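Long-range contacts in 3-isopropylmalate dehydratase small subunit (Campylobacter jejuni, PDB 3Q3W), which catalyses, as part of isopropylmalate isomerase, the interconversion of 2-isopropylmalate and 3-isopropylmalate by way of 2-isopropylmaleate: residues Ile8-Ile13 with Asn72-Val77; Ala14-Tyr19 with Asp62-Lys67; Val77-Phe82 with Leu126-Val131; Gly120-Glu125 with Phe162-Asp167. One frame throughout, in Å; residues are numbered along the deposited sequence. Where two conformers were deposited one is given.

Interaction 1. Residues Ile8-Ile13 with Asn72-Val77; sequences IIHKGI and NSSILV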
loop_
_atom_site.group_PDB
_atom_site.type_symbol
_atom_site.label_atom_id
_atom_site.label_comp_id
_atom_site.label_asym_id
_atom_site.label_seq_id
_atom_site.Cartn_x
_atom_site.Cartn_y
_atom_site.Cartn_z
ATOM N N ILE A 8 -12.243 6.246 -6.164
ATOM C CA ILE A 8 -12.494 7.525 -6.850
ATOM C C ILE A 8 -11.625 8.542 -6.097
ATOM O O ILE A 8 -10.546 8.886 -6.540
ATOM C CB ILE A 8 -13.992 7.858 -6.822
ATOM C CG1 ILE A 8 -14.783 6.731 -7.499
ATOM C CG2 ILE A 8 -14.308 9.231 -7.534
ATOM C CD1 ILE A 8 -16.307 6.918 -7.454
ATOM N N ILE A 9 -12.062 8.885 -4.885
ATOM C CA ILE A 9 -11.383 9.830 -3.994
ATOM C C ILE A 9 -11.186 9.079 -2.693
ATOM O O ILE A 9 -12.118 8.480 -2.214
ATOM C CB ILE A 9 -12.274 11.058 -3.669
ATOM C CG1 ILE A 9 -12.845 11.729 -4.934
ATOM C CG2 ILE A 9 -11.515 12.068 -2.810
ATOM C CD1 ILE A 9 -11.945 12.778 -5.622
ATOM N N HIS A 10 -9.983 9.102 -2.132
ATOM C CA HIS A 10 -9.742 8.524 -0.806
ATOM C C HIS A 10 -8.837 9.433 0.028
ATOM O O HIS A 10 -7.811 9.900 -0.435
ATOM C CB HIS A 10 -9.105 7.141 -0.931
ATOM C CG HIS A 10 -8.743 6.525 0.377
ATOM N ND1 HIS A 10 -9.678 5.965 1.222
ATOM C CD2 HIS A 10 -7.550 6.427 1.017
ATOM C CE1 HIS A 10 -9.073 5.530 2.311
ATOM N NE2 HIS A 10 -7.785 5.813 2.215
ATOM N N LYS A 11 -9.226 9.661 1.277
ATOM C CA LYS A 11 -8.427 10.437 2.214
ATOM C C LYS A 11 -8.248 9.546 3.431
ATOM O O LYS A 11 -9.229 8.975 3.922
ATOM C CB LYS A 11 -9.160 11.716 2.592
ATOM C CG LYS A 11 -8.530 12.484 3.764
ATOM C CD LYS A 11 -9.135 13.884 3.946
ATOM C CE LYS A 11 -8.943 14.369 5.369
ATOM N NZ LYS A 11 -9.382 15.788 5.523
ATOM N N GLY A 12 -7.006 9.362 3.866
ATOM C CA GLY A 12 -6.734 8.587 5.081
ATOM C C GLY A 12 -5.307 8.720 5.582
ATOM O O GLY A 12 -4.469 9.405 4.985
ATOM N N ILE A 13 -5.053 8.036 6.677
ATOM C CA ILE A 13 -3.786 8.044 7.341
ATOM C C ILE A 13 -2.748 7.344 6.472
ATOM O O ILE A 13 -2.951 6.195 6.034
ATOM C CB ILE A 13 -3.925 7.331 8.716
ATOM C CG1 ILE A 13 -5.015 7.989 9.568
ATOM C CG2 ILE A 13 -2.563 7.218 9.434
ATOM C CD1 ILE A 13 -4.721 9.338 10.080
ATOM N N ASN A 72 -4.881 2.890 12.007
ATOM C CA ASN A 72 -5.811 2.996 10.899
ATOM C C ASN A 72 -5.199 3.480 9.570
ATOM O O ASN A 72 -5.863 4.161 8.775
ATOM C CB ASN A 72 -7.023 3.855 11.282
ATOM C CG ASN A 72 -8.104 3.036 11.894
ATOM O OD1 ASN A 72 -7.973 2.536 13.023
ATOM N ND2 ASN A 72 -9.167 2.819 11.134
ATOM N N SER A 73 -3.964 3.101 9.302
ATOM C CA SER A 73 -3.310 3.494 8.034
ATOM C C SER A 73 -4.068 2.896 6.865
ATOM O O SER A 73 -4.446 1.709 6.922
ATOM C CB SER A 73 -1.838 3.041 8.018
ATOM O OG SER A 73 -1.032 3.885 8.821
ATOM N N SER A 74 -4.315 3.687 5.818
ATOM C CA SER A 74 -4.905 3.183 4.581
ATOM C C SER A 74 -4.113 3.557 3.334
ATOM O O SER A 74 -4.472 3.164 2.188
ATOM C CB SER A 74 -6.384 3.618 4.451
ATOM O OG SER A 74 -6.521 5.031 4.376
ATOM N N ILE A 75 -3.023 4.288 3.547
ATOM C CA ILE A 75 -2.027 4.613 2.515
ATOM C C ILE A 75 -0.606 4.341 2.990
ATOM O O ILE A 75 -0.259 4.666 4.149
ATOM C CB ILE A 75 -2.111 6.127 2.156
ATOM C CG1 ILE A 75 -3.465 6.433 1.560
ATOM C CG2 ILE A 75 -1.033 6.516 1.171
ATOM C CD1 ILE A 75 -3.848 7.942 1.537
ATOM N N LEU A 76 0.220 3.778 2.111
ATOM C CA LEU A 76 1.627 3.512 2.407
ATOM C C LEU A 76 2.490 4.344 1.499
ATOM O O LEU A 76 2.124 4.583 0.347
ATOM C CB LEU A 76 1.978 2.035 2.243
ATOM C CG LEU A 76 1.265 1.003 3.144
ATOM C CD1 LEU A 76 1.775 -0.426 2.835
ATOM C CD2 LEU A 76 1.391 1.314 4.625
ATOM N N VAL A 77 3.619 4.818 2.021
ATOM C CA VAL A 77 4.603 5.492 1.216
ATOM C C VAL A 77 5.910 4.740 1.396
ATOM O O VAL A 77 6.454 4.667 2.511
ATOM C CB VAL A 77 4.748 6.938 1.658
ATOM C CG1 VAL A 77 5.668 7.701 0.667
ATOM C CG2 VAL A 77 3.406 7.565 1.717
HETATM O O HOH W 1 -7.029 5.864 7.003
#
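Ile13 O takes two backbone N-H groups of the crossing segment at once. Ser74 N donates over 2.9 Å, lying in the plane of the carbonyl, while Ile75 N reaches the same Ile13 O over 3.1 Å, tilted 25° from that plane. Ser73 adds a CA-H...O contact, its CA 3.4 Å from Ile13 O. The short axes of strands 9-13 and 73-77 stand at 95° here, so the pairing is confined to the corner where they meet, before the two strands run on side by side through Cys15 and Ile75. A second link is made by side chains. His10 carries CG anti to its backbone N (chi1 176°), which brings NE2 to 2.6 Å from Ser74 OG, the hydroxyl oxygen lying at the ring edge in the imidazole plane; either atom could be the donor. CD1 of Ile75 sits at the ring edge, 4.0 Å from His10 CD2. A water bridges the segments, accepting from Ile13 N, donating to Asn72 O and bonding Ser74 OG. Gly12 CA lies 3.6 Å from Ser74 OG. Ring and water probably restrain the rotation of the Ser74 hydroxyl, and the bond helps to orient the imidazole.

Interaction 2. Residues Ala14-Tyr19 with Asp62-Lys67; sequences ACPLEY and DFNLNK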
loop_
_atom_site.group_PDB
_atom_site.type_symbol
_atom_site.label_atom_id
_atom_site.label_comp_id
_atom_site.label_asym_id
_atom_site.label_seq_id
_atom_site.Cartn_x
_atom_site.Cartn_y
_atom_site.Cartn_z
ATOM N N ALA A 14 -1.657 8.044 6.175
ATOM C CA ALA A 14 -0.550 7.470 5.424
ATOM C C ALA A 14 0.627 7.154 6.347
ATOM O O ALA A 14 0.860 7.885 7.327
ATOM C CB ALA A 14 -0.137 8.378 4.348
ATOM N N CYS A 15 1.348 6.076 6.015
ATOM C CA CYS A 15 2.423 5.531 6.838
ATOM C C CYS A 15 3.644 5.319 5.970
ATOM O O CYS A 15 3.577 4.580 4.984
ATOM C CB CYS A 15 2.047 4.183 7.465
ATOM S SG CYS A 15 3.354 3.569 8.540
ATOM N N PRO A 16 4.768 5.940 6.342
ATOM C CA PRO A 16 5.954 5.770 5.535
ATOM C C PRO A 16 6.733 4.533 5.929
ATOM O O PRO A 16 6.927 4.284 7.124
ATOM C CB PRO A 16 6.753 7.037 5.840
ATOM C CG PRO A 16 6.381 7.381 7.230
ATOM C CD PRO A 16 4.997 6.859 7.473
ATOM N N LEU A 17 7.148 3.759 4.948
ATOM C CA LEU A 17 7.974 2.575 5.190
ATOM C C LEU A 17 9.266 2.709 4.357
ATOM O O LEU A 17 9.314 2.373 3.172
ATOM C CB LEU A 17 7.224 1.280 4.838
ATOM C CG LEU A 17 5.917 1.052 5.595
ATOM C CD1 LEU A 17 5.162 -0.226 5.013
ATOM C CD2 LEU A 17 6.112 0.867 7.053
ATOM N N GLU A 18 10.319 3.166 5.027
ATOM C CA GLU A 18 11.554 3.577 4.369
ATOM C C GLU A 18 12.426 2.360 4.098
ATOM O O GLU A 18 13.532 2.207 4.647
ATOM C CB GLU A 18 12.266 4.594 5.252
ATOM C CG GLU A 18 11.498 5.909 5.375
ATOM C CD GLU A 18 12.262 6.948 6.209
ATOM O OE1 GLU A 18 13.229 7.567 5.690
ATOM O OE2 GLU A 18 11.897 7.122 7.379
ATOM N N TYR A 19 11.899 1.489 3.246
ATOM C CA TYR A 19 12.617 0.352 2.752
ATOM C C TYR A 19 12.450 0.314 1.229
ATOM O O TYR A 19 11.383 0.668 0.696
ATOM C CB TYR A 19 12.079 -0.924 3.382
ATOM C CG TYR A 19 11.826 -0.878 4.877
ATOM C CD1 TYR A 19 12.812 -1.267 5.794
ATOM C CD2 TYR A 19 10.581 -0.504 5.387
ATOM C CE1 TYR A 19 12.571 -1.259 7.194
ATOM C CE2 TYR A 19 10.331 -0.484 6.777
ATOM C CZ TYR A 19 11.328 -0.870 7.674
ATOM O OH TYR A 19 11.080 -0.852 9.056
ATOM N N ASP A 62 9.293 -0.601 16.518
ATOM C CA ASP A 62 10.101 0.128 15.545
ATOM C C ASP A 62 9.544 0.059 14.131
ATOM O O ASP A 62 10.077 0.699 13.243
ATOM C CB ASP A 62 11.562 -0.374 15.515
ATOM C CG ASP A 62 12.535 0.702 15.047
ATOM O OD1 ASP A 62 12.297 1.906 15.296
ATOM O OD2 ASP A 62 13.554 0.341 14.449
ATOM N N PHE A 63 8.489 -0.734 13.926
ATOM C CA PHE A 63 7.778 -0.769 12.668
ATOM C C PHE A 63 6.683 0.297 12.700
ATOM O O PHE A 63 5.800 0.304 13.574
ATOM C CB PHE A 63 7.185 -2.173 12.453
ATOM C CG PHE A 63 6.633 -2.385 11.107
ATOM C CD1 PHE A 63 7.395 -2.129 9.977
ATOM C CD2 PHE A 63 5.327 -2.853 10.940
ATOM C CE1 PHE A 63 6.863 -2.344 8.733
ATOM C CE2 PHE A 63 4.821 -3.076 9.677
ATOM C CZ PHE A 63 5.560 -2.792 8.600
ATOM N N ASN A 64 6.734 1.209 11.765
ATOM C CA ASN A 64 5.848 2.369 11.834
ATOM C C ASN A 64 4.349 2.035 11.916
ATOM O O ASN A 64 3.601 2.710 12.652
ATOM C CB ASN A 64 6.122 3.324 10.664
ATOM C CG ASN A 64 7.264 4.309 10.946
ATOM O OD1 ASN A 64 7.584 4.580 12.097
ATOM N ND2 ASN A 64 7.866 4.849 9.879
ATOM N N LEU A 65 3.901 0.998 11.205
ATOM C CA LEU A 65 2.467 0.648 11.219
ATOM C C LEU A 65 1.959 0.250 12.564
ATOM O O LEU A 65 0.755 0.252 12.763
ATOM C CB LEU A 65 2.084 -0.464 10.214
ATOM C CG LEU A 65 1.966 -0.077 8.757
ATOM C CD1 LEU A 65 1.906 -1.337 7.822
ATOM C CD2 LEU A 65 0.815 0.895 8.474
ATOM N N ASN A 66 2.854 -0.065 13.498
ATOM C CA ASN A 66 2.487 -0.413 14.860
ATOM C C ASN A 66 2.281 0.794 15.810
ATOM O O ASN A 66 1.687 0.663 16.899
ATOM C CB ASN A 66 3.534 -1.402 15.459
ATOM C CG ASN A 66 3.424 -2.825 14.867
ATOM O OD1 ASN A 66 2.378 -3.209 14.368
ATOM N ND2 ASN A 66 4.523 -3.562 14.853
ATOM N N LYS A 67 2.778 1.970 15.416
ATOM C CA LYS A 67 2.726 3.161 16.269
ATOM C C LYS A 67 1.346 3.835 16.307
ATOM O O LYS A 67 0.590 3.876 15.297
ATOM C CB LYS A 67 3.836 4.149 15.834
ATOM C CG LYS A 67 5.240 3.606 15.949
ATOM C CD LYS A 67 6.283 4.629 15.596
ATOM C CE LYS A 67 7.713 4.040 15.571
ATOM N NZ LYS A 67 8.306 3.888 16.926
HETATM O O HOH W 2 9.027 1.485 9.759
#
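The end of strand 9-17, a central strand of the mixed sheet, meets a short 3-10 turn at 64-66 in the long loop that leads to strand 73-78. One polar bond ties them: Asn64 ND2 donates to Pro16 O over 3.0 Å, nearly straight at 174°, with the acceptor almost in the plane of the Asn64 amide. The Asn64 and Pro16 side chains cross at about a right angle. Nearby, Cys15 SG, swung anti to its backbone N (chi1 -177°), lies 3.5 Å from Asn64 CB and also touches Leu65 CD2, which presses on Cys15 CB at 3.7 Å. Further along, the CD2 branch of Leu17 reaches Phe63 CE1 at 3.7 Å, meeting the ring obliquely. Tyr19 OH comes to the edge of the same ring, 4.0 Å from Phe63 CD1, and shares a water with Asn64. That water accepts from backbone Asn64 N at 3.1 Å, linking the start of the turn to the tyrosine hydroxyl. The turn is closed by Asn66 N to Phe63 O and Lys67 N to Asn64 O; Asn64 faces the strand, and the end of Leu65 reaches it. Leu65 continues onto Ser73 and Leu76, while Phe63 packs on Leu49 and Arg50 of helix 47-50. A connecting loop is thereby folded back over a strand end of the sheet in this aconitase C-terminal-type domain, with an asparagine amide bound to the strand backbone amid apolar packing.

Interaction 3. Residues Val77-Phe82 with Leu126-Val131; sequences VSFENF and LAKDEV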
loop_
_atom_site.group_PDB
_atom_site.type_symbol
_atom_site.label_atom_id
_atom_site.label_comp_id
_atom_site.label_asym_id
_atom_site.label_seq_id
_atom_site.Cartn_x
_atom_site.Cartn_y
_atom_site.Cartn_z
ATOM N N VAL A 77 3.619 4.818 2.021
ATOM C CA VAL A 77 4.603 5.492 1.216
ATOM C C VAL A 77 5.910 4.740 1.396
ATOM O O VAL A 77 6.454 4.667 2.511
ATOM C CB VAL A 77 4.748 6.938 1.658
ATOM C CG1 VAL A 77 5.668 7.701 0.667
ATOM C CG2 VAL A 77 3.406 7.565 1.717
ATOM N N SER A 78 6.407 4.155 0.316
ATOM C CA SER A 78 7.628 3.356 0.345
ATOM C C SER A 78 8.626 3.751 -0.735
ATOM O O SER A 78 8.426 4.698 -1.473
ATOM C CB SER A 78 7.285 1.892 0.191
ATOM O OG SER A 78 8.277 1.074 0.788
ATOM N N PHE A 79 9.730 3.027 -0.796
ATOM C CA PHE A 79 10.765 3.359 -1.731
ATOM C C PHE A 79 10.636 2.407 -2.905
ATOM O O PHE A 79 9.583 1.774 -3.080
ATOM C CB PHE A 79 12.131 3.285 -1.059
ATOM C CG PHE A 79 12.362 4.323 0.031
ATOM C CD1 PHE A 79 11.692 5.533 0.041
ATOM C CD2 PHE A 79 13.343 4.091 1.000
ATOM C CE1 PHE A 79 11.970 6.462 1.010
ATOM C CE2 PHE A 79 13.635 5.025 1.966
ATOM C CZ PHE A 79 12.945 6.207 1.974
ATOM N N GLU A 80 11.677 2.333 -3.735
ATOM C CA GLU A 80 11.569 1.721 -5.050
ATOM C C GLU A 80 11.387 0.228 -5.029
ATOM O O GLU A 80 11.757 -0.440 -4.080
ATOM C CB GLU A 80 12.782 2.054 -5.937
ATOM C CG GLU A 80 14.178 1.850 -5.293
ATOM C CD GLU A 80 14.772 3.154 -4.716
ATOM O OE1 GLU A 80 14.107 3.806 -3.871
ATOM O OE2 GLU A 80 15.896 3.519 -5.114
ATOM N N ASN A 81 10.846 -0.265 -6.147
ATOM C CA ASN A 81 10.669 -1.679 -6.413
ATOM C C ASN A 81 9.826 -2.339 -5.335
ATOM O O ASN A 81 10.113 -3.445 -4.874
ATOM C CB ASN A 81 12.023 -2.390 -6.635
ATOM C CG ASN A 81 11.876 -3.778 -7.240
ATOM O OD1 ASN A 81 10.954 -4.040 -8.019
ATOM N ND2 ASN A 81 12.765 -4.686 -6.861
ATOM N N PHE A 82 8.757 -1.662 -4.965
ATOM C CA PHE A 82 7.843 -2.211 -4.004
ATOM C C PHE A 82 7.120 -3.404 -4.608
ATOM O O PHE A 82 6.590 -3.324 -5.705
ATOM C CB PHE A 82 6.811 -1.192 -3.580
ATOM C CG PHE A 82 5.936 -1.655 -2.433
ATOM C CD1 PHE A 82 6.232 -1.318 -1.131
ATOM C CD2 PHE A 82 4.802 -2.428 -2.673
ATOM C CE1 PHE A 82 5.417 -1.735 -0.088
ATOM C CE2 PHE A 82 3.997 -2.845 -1.641
ATOM C CZ PHE A 82 4.301 -2.528 -0.345
ATOM N N LEU A 126 5.378 7.967 -8.099
ATOM C CA LEU A 126 5.862 9.347 -8.052
ATOM C C LEU A 126 7.363 9.404 -8.319
ATOM O O LEU A 126 8.065 8.419 -8.133
ATOM C CB LEU A 126 5.544 9.984 -6.698
ATOM C CG LEU A 126 4.045 10.183 -6.438
ATOM C CD1 LEU A 126 3.802 11.073 -5.212
ATOM C CD2 LEU A 126 3.365 10.770 -7.703
ATOM N N ALA A 127 7.870 10.538 -8.784
ATOM C CA ALA A 127 9.319 10.681 -8.885
ATOM C C ALA A 127 9.930 10.529 -7.482
ATOM O O ALA A 127 9.322 10.923 -6.486
ATOM C CB ALA A 127 9.708 12.019 -9.523
ATOM N N LYS A 128 11.120 9.935 -7.419
ATOM C CA LYS A 128 11.764 9.629 -6.146
ATOM C C LYS A 128 11.898 10.872 -5.273
ATOM O O LYS A 128 11.688 10.804 -4.063
ATOM C CB LYS A 128 13.109 8.922 -6.384
ATOM C CG LYS A 128 14.206 9.231 -5.374
ATOM C CD LYS A 128 14.780 7.995 -4.715
ATOM C CE LYS A 128 13.933 7.575 -3.536
ATOM N NZ LYS A 128 14.515 6.383 -2.850
ATOM N N ASP A 129 12.219 12.008 -5.889
ATOM C CA ASP A 129 12.267 13.279 -5.153
ATOM C C ASP A 129 10.941 13.573 -4.478
ATOM O O ASP A 129 10.915 14.054 -3.348
ATOM C CB ASP A 129 12.687 14.464 -6.050
ATOM C CG ASP A 129 11.574 14.963 -6.977
ATOM O OD1 ASP A 129 11.176 16.145 -6.844
ATOM O OD2 ASP A 129 11.120 14.190 -7.866
ATOM N N GLU A 130 9.838 13.272 -5.148
ATOM C CA GLU A 130 8.528 13.568 -4.597
ATOM C C GLU A 130 8.247 12.587 -3.439
ATOM O O GLU A 130 7.742 13.002 -2.404
ATOM C CB GLU A 130 7.439 13.480 -5.668
ATOM C CG GLU A 130 7.446 14.605 -6.801
ATOM C CD GLU A 130 6.419 14.317 -7.944
ATOM O OE1 GLU A 130 6.062 13.131 -8.129
ATOM O OE2 GLU A 130 5.972 15.264 -8.649
ATOM N N VAL A 131 8.613 11.315 -3.602
ATOM C CA VAL A 131 8.470 10.313 -2.525
ATOM C C VAL A 131 9.274 10.733 -1.273
ATOM O O VAL A 131 8.794 10.625 -0.158
ATOM C CB VAL A 131 8.920 8.891 -2.974
ATOM C CG1 VAL A 131 8.816 7.904 -1.815
ATOM C CG2 VAL A 131 8.107 8.387 -4.183
#
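Lys128, in the first turn of helix 128-140, reaches across to the loop that follows strand 73-78. CB, CG and CD carry the chain over without close contact to residues 77-82, bending at chi2 and chi3 (-85°). Contact begins at CE, 3.8 Å from Glu80 OE1, and NZ meets both a carboxylate and a ring, from directions about at right angles. In the conformer described, NZ donates to Glu80 OE1 over 2.8 Å in a salt bridge, on the syn side of that oxygen. It also stands over one face of Phe79, 4.4 Å from the ring centroid and 24° off the normal, a cation-pi contact. Glu80, with CG between backbone N and carbonyl carbon (chi1 49°) and a bend at chi2, turns OE1 to NZ. A second lysine conformer was deposited, so this sharing of charge, which would favour the ammonium form, is tentative.

One turn on, Val131 brings CG1 into the apolar part. This methyl lies 4.0 Å from Val77 CG1, and near the plane of the Phe79 ring it meets the edge, 4.2 Å from Phe79 CD1. It also lies against Ser78 O, a buried oxygen with no hydrogen-bond partner in the model. Behind Val131, Ile134 and Val135 extend the helix cover over Val77, and Leu132 reaches Phe79. A helix over the sheet, Val131 packed on strand residue Val77, is the layered alpha/beta packing of this domain.

Interaction 4. Residues Gly120-Glu125 with Phe162-Asp167; sequences GLLTIE and FSFDLD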
loop_
_atom_site.group_PDB
_atom_site.type_symbol
_atom_site.label_atom_id
_atom_site.label_comp_id
_atom_site.label_asym_id
_atom_site.label_seq_id
_atom_site.Cartn_x
_atom_site.Cartn_y
_atom_site.Cartn_z
ATOM N N GLY A 120 -7.905 -3.759 -6.773
ATOM C CA GLY A 120 -8.452 -2.453 -6.347
ATOM C C GLY A 120 -7.515 -1.694 -5.447
ATOM O O GLY A 120 -7.922 -0.733 -4.821
ATOM N N LEU A 121 -6.259 -2.121 -5.409
ATOM C CA LEU A 121 -5.194 -1.483 -4.648
ATOM C C LEU A 121 -4.465 -0.478 -5.578
ATOM O O LEU A 121 -3.718 -0.892 -6.448
ATOM C CB LEU A 121 -4.217 -2.551 -4.136
ATOM C CG LEU A 121 -2.971 -2.147 -3.329
ATOM C CD1 LEU A 121 -3.338 -1.186 -2.188
ATOM C CD2 LEU A 121 -2.186 -3.348 -2.785
ATOM N N LEU A 122 -4.701 0.821 -5.405
ATOM C CA LEU A 122 -4.119 1.818 -6.294
ATOM C C LEU A 122 -2.635 2.071 -6.094
ATOM O O LEU A 122 -2.172 2.508 -5.019
ATOM C CB LEU A 122 -4.854 3.134 -6.185
ATOM C CG LEU A 122 -4.399 4.277 -7.090
ATOM C CD1 LEU A 122 -4.327 3.871 -8.591
ATOM C CD2 LEU A 122 -5.371 5.460 -6.918
ATOM N N THR A 123 -1.892 1.860 -7.163
ATOM C CA THR A 123 -0.453 1.984 -7.136
ATOM C C THR A 123 -0.026 3.287 -7.844
ATOM O O THR A 123 -0.183 3.438 -9.065
ATOM C CB THR A 123 0.134 0.791 -7.843
ATOM O OG1 THR A 123 -0.355 0.799 -9.172
ATOM C CG2 THR A 123 -0.328 -0.478 -7.179
ATOM N N ILE A 124 0.483 4.214 -7.038
ATOM C CA ILE A 124 0.824 5.563 -7.459
ATOM C C ILE A 124 2.316 5.684 -7.558
ATOM O O ILE A 124 3.034 5.610 -6.541
ATOM C CB ILE A 124 0.318 6.578 -6.442
ATOM C CG1 ILE A 124 -1.206 6.561 -6.446
ATOM C CG2 ILE A 124 0.879 7.979 -6.734
ATOM C CD1 ILE A 124 -1.882 7.124 -5.214
ATOM N N GLU A 125 2.790 5.875 -8.785
ATOM C CA GLU A 125 4.212 6.048 -9.020
ATOM C C GLU A 125 4.489 7.541 -9.002
ATOM O O GLU A 125 3.866 8.290 -9.773
ATOM C CB GLU A 125 4.642 5.414 -10.348
ATOM C CG GLU A 125 4.736 3.893 -10.278
ATOM C CD GLU A 125 5.013 3.205 -11.616
ATOM O OE1 GLU A 125 5.024 3.902 -12.685
ATOM O OE2 GLU A 125 5.262 1.961 -11.582
ATOM N N PHE A 162 0.824 16.446 -6.190
ATOM C CA PHE A 162 1.640 15.643 -7.056
ATOM C C PHE A 162 0.705 15.037 -8.070
ATOM O O PHE A 162 -0.460 14.746 -7.742
ATOM C CB PHE A 162 2.321 14.567 -6.230
ATOM C CG PHE A 162 3.059 15.103 -5.043
ATOM C CD1 PHE A 162 4.432 15.327 -5.111
ATOM C CD2 PHE A 162 2.378 15.434 -3.865
ATOM C CE1 PHE A 162 5.127 15.829 -4.005
ATOM C CE2 PHE A 162 3.050 15.945 -2.761
ATOM C CZ PHE A 162 4.430 16.144 -2.825
ATOM N N SER A 163 1.181 14.858 -9.302
ATOM C CA SER A 163 0.396 14.183 -10.348
ATOM C C SER A 163 0.972 12.810 -10.625
ATOM O O SER A 163 2.162 12.599 -10.450
ATOM C CB SER A 163 0.392 15.018 -11.636
ATOM O OG SER A 163 1.691 15.130 -12.201
ATOM N N PHE A 164 0.122 11.881 -11.079
ATOM C CA PHE A 164 0.556 10.533 -11.465
ATOM C C PHE A 164 -0.180 9.961 -12.701
ATOM O O PHE A 164 -1.254 10.396 -13.080
ATOM C CB PHE A 164 0.431 9.567 -10.266
ATOM C CG PHE A 164 -0.999 9.282 -9.824
ATOM C CD1 PHE A 164 -1.660 8.140 -10.254
ATOM C CD2 PHE A 164 -1.666 10.140 -8.961
ATOM C CE1 PHE A 164 -2.967 7.891 -9.875
ATOM C CE2 PHE A 164 -2.979 9.883 -8.560
ATOM C CZ PHE A 164 -3.616 8.751 -9.004
ATOM N N ASP A 165 0.428 8.952 -13.294
ATOM C CA ASP A 165 -0.121 8.267 -14.455
ATOM C C ASP A 165 -0.825 6.980 -14.074
ATOM O O ASP A 165 -0.502 6.379 -13.072
ATOM C CB ASP A 165 1.012 7.911 -15.425
ATOM C CG ASP A 165 1.449 9.081 -16.243
ATOM O OD1 ASP A 165 0.551 9.848 -16.672
ATOM O OD2 ASP A 165 2.677 9.232 -16.468
ATOM N N LEU A 166 -1.756 6.538 -14.920
ATOM C CA LEU A 166 -2.287 5.189 -14.823
ATOM C C LEU A 166 -2.987 4.811 -16.111
ATOM O O LEU A 166 -3.787 5.590 -16.650
ATOM C CB LEU A 166 -3.289 5.057 -13.666
ATOM C CG LEU A 166 -3.503 3.631 -13.158
ATOM C CD1 LEU A 166 -2.331 3.197 -12.276
ATOM C CD2 LEU A 166 -4.806 3.537 -12.386
ATOM N N ASP A 167 -2.673 3.624 -16.609
ATOM C CA ASP A 167 -3.324 3.064 -17.801
ATOM C C ASP A 167 -4.836 3.336 -17.718
ATOM O O ASP A 167 -5.419 3.094 -16.671
ATOM C CB ASP A 167 -3.034 1.548 -17.762
ATOM C CG ASP A 167 -3.859 0.743 -18.737
ATOM O OD1 ASP A 167 -3.444 0.626 -19.902
ATOM O OD2 ASP A 167 -4.891 0.157 -18.324
HETATM O O HOH W 3 2.806 8.320 -12.480
#
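Ile124 crosses the ring of Phe164 obliquely and sets CG1 over its face, 4.0 Å from the centroid and 7° off the ring normal, a CH-pi contact. The other branch, CG2, touches the root of the ring, 3.8 Å from Phe164 CG, so the two branches between them follow the ring from CG to CZ. Phe164 is put there by a first torsion of 67°, which sets CG between its backbone N and carbonyl carbon and turns the ring toward strand 122-125. Leu122, two residues earlier on the same side of that strand, meets the far end of the ring obliquely, with CD2 4.3 Å from Phe164 CZ. This strand is an outer one of the mixed sheet, and the chain leaving the opposite outer strand, 160-163, passes over it toward helix 168-176. Leu166 crosses Leu122 obliquely, its CD2 3.8 Å from Leu122 CD1, while its CD1 lies 3.9 Å from Thr123 O; Leu174 of the helix touches both leucines. No direct hydrogen bond joins the segments. A water does, donating to Glu125 O and accepting from Asp165 N at 2.6 Å. The carboxylate of Glu125 points elsewhere, to a salt bridge with Lys113 of helix 110-118.

Overall arrangement
All four contacts bear on one mixed sheet. Interactions 1 and 2 share strand 9-17, and 2 falls within the span of chain that 1 encloses; their centres lie 14 Å apart. Interaction 3 follows on strand 73-78, taking up Val77 from interaction 1, and adds helix 128-140. Interactions 3 and 4 cross along the sequence, their segments alternating, and strand 122-125 runs into that helix; Leu126 and Glu130 touch Phe162, and the centres are 12 Å apart. Interactions 2 and 4 lie about 21 Å apart between centres, on opposite sides of the chain's centre. Together they join the loop before strand 73-78, the sheet, a covering helix and the segment leading to helix 168-176 into one domain.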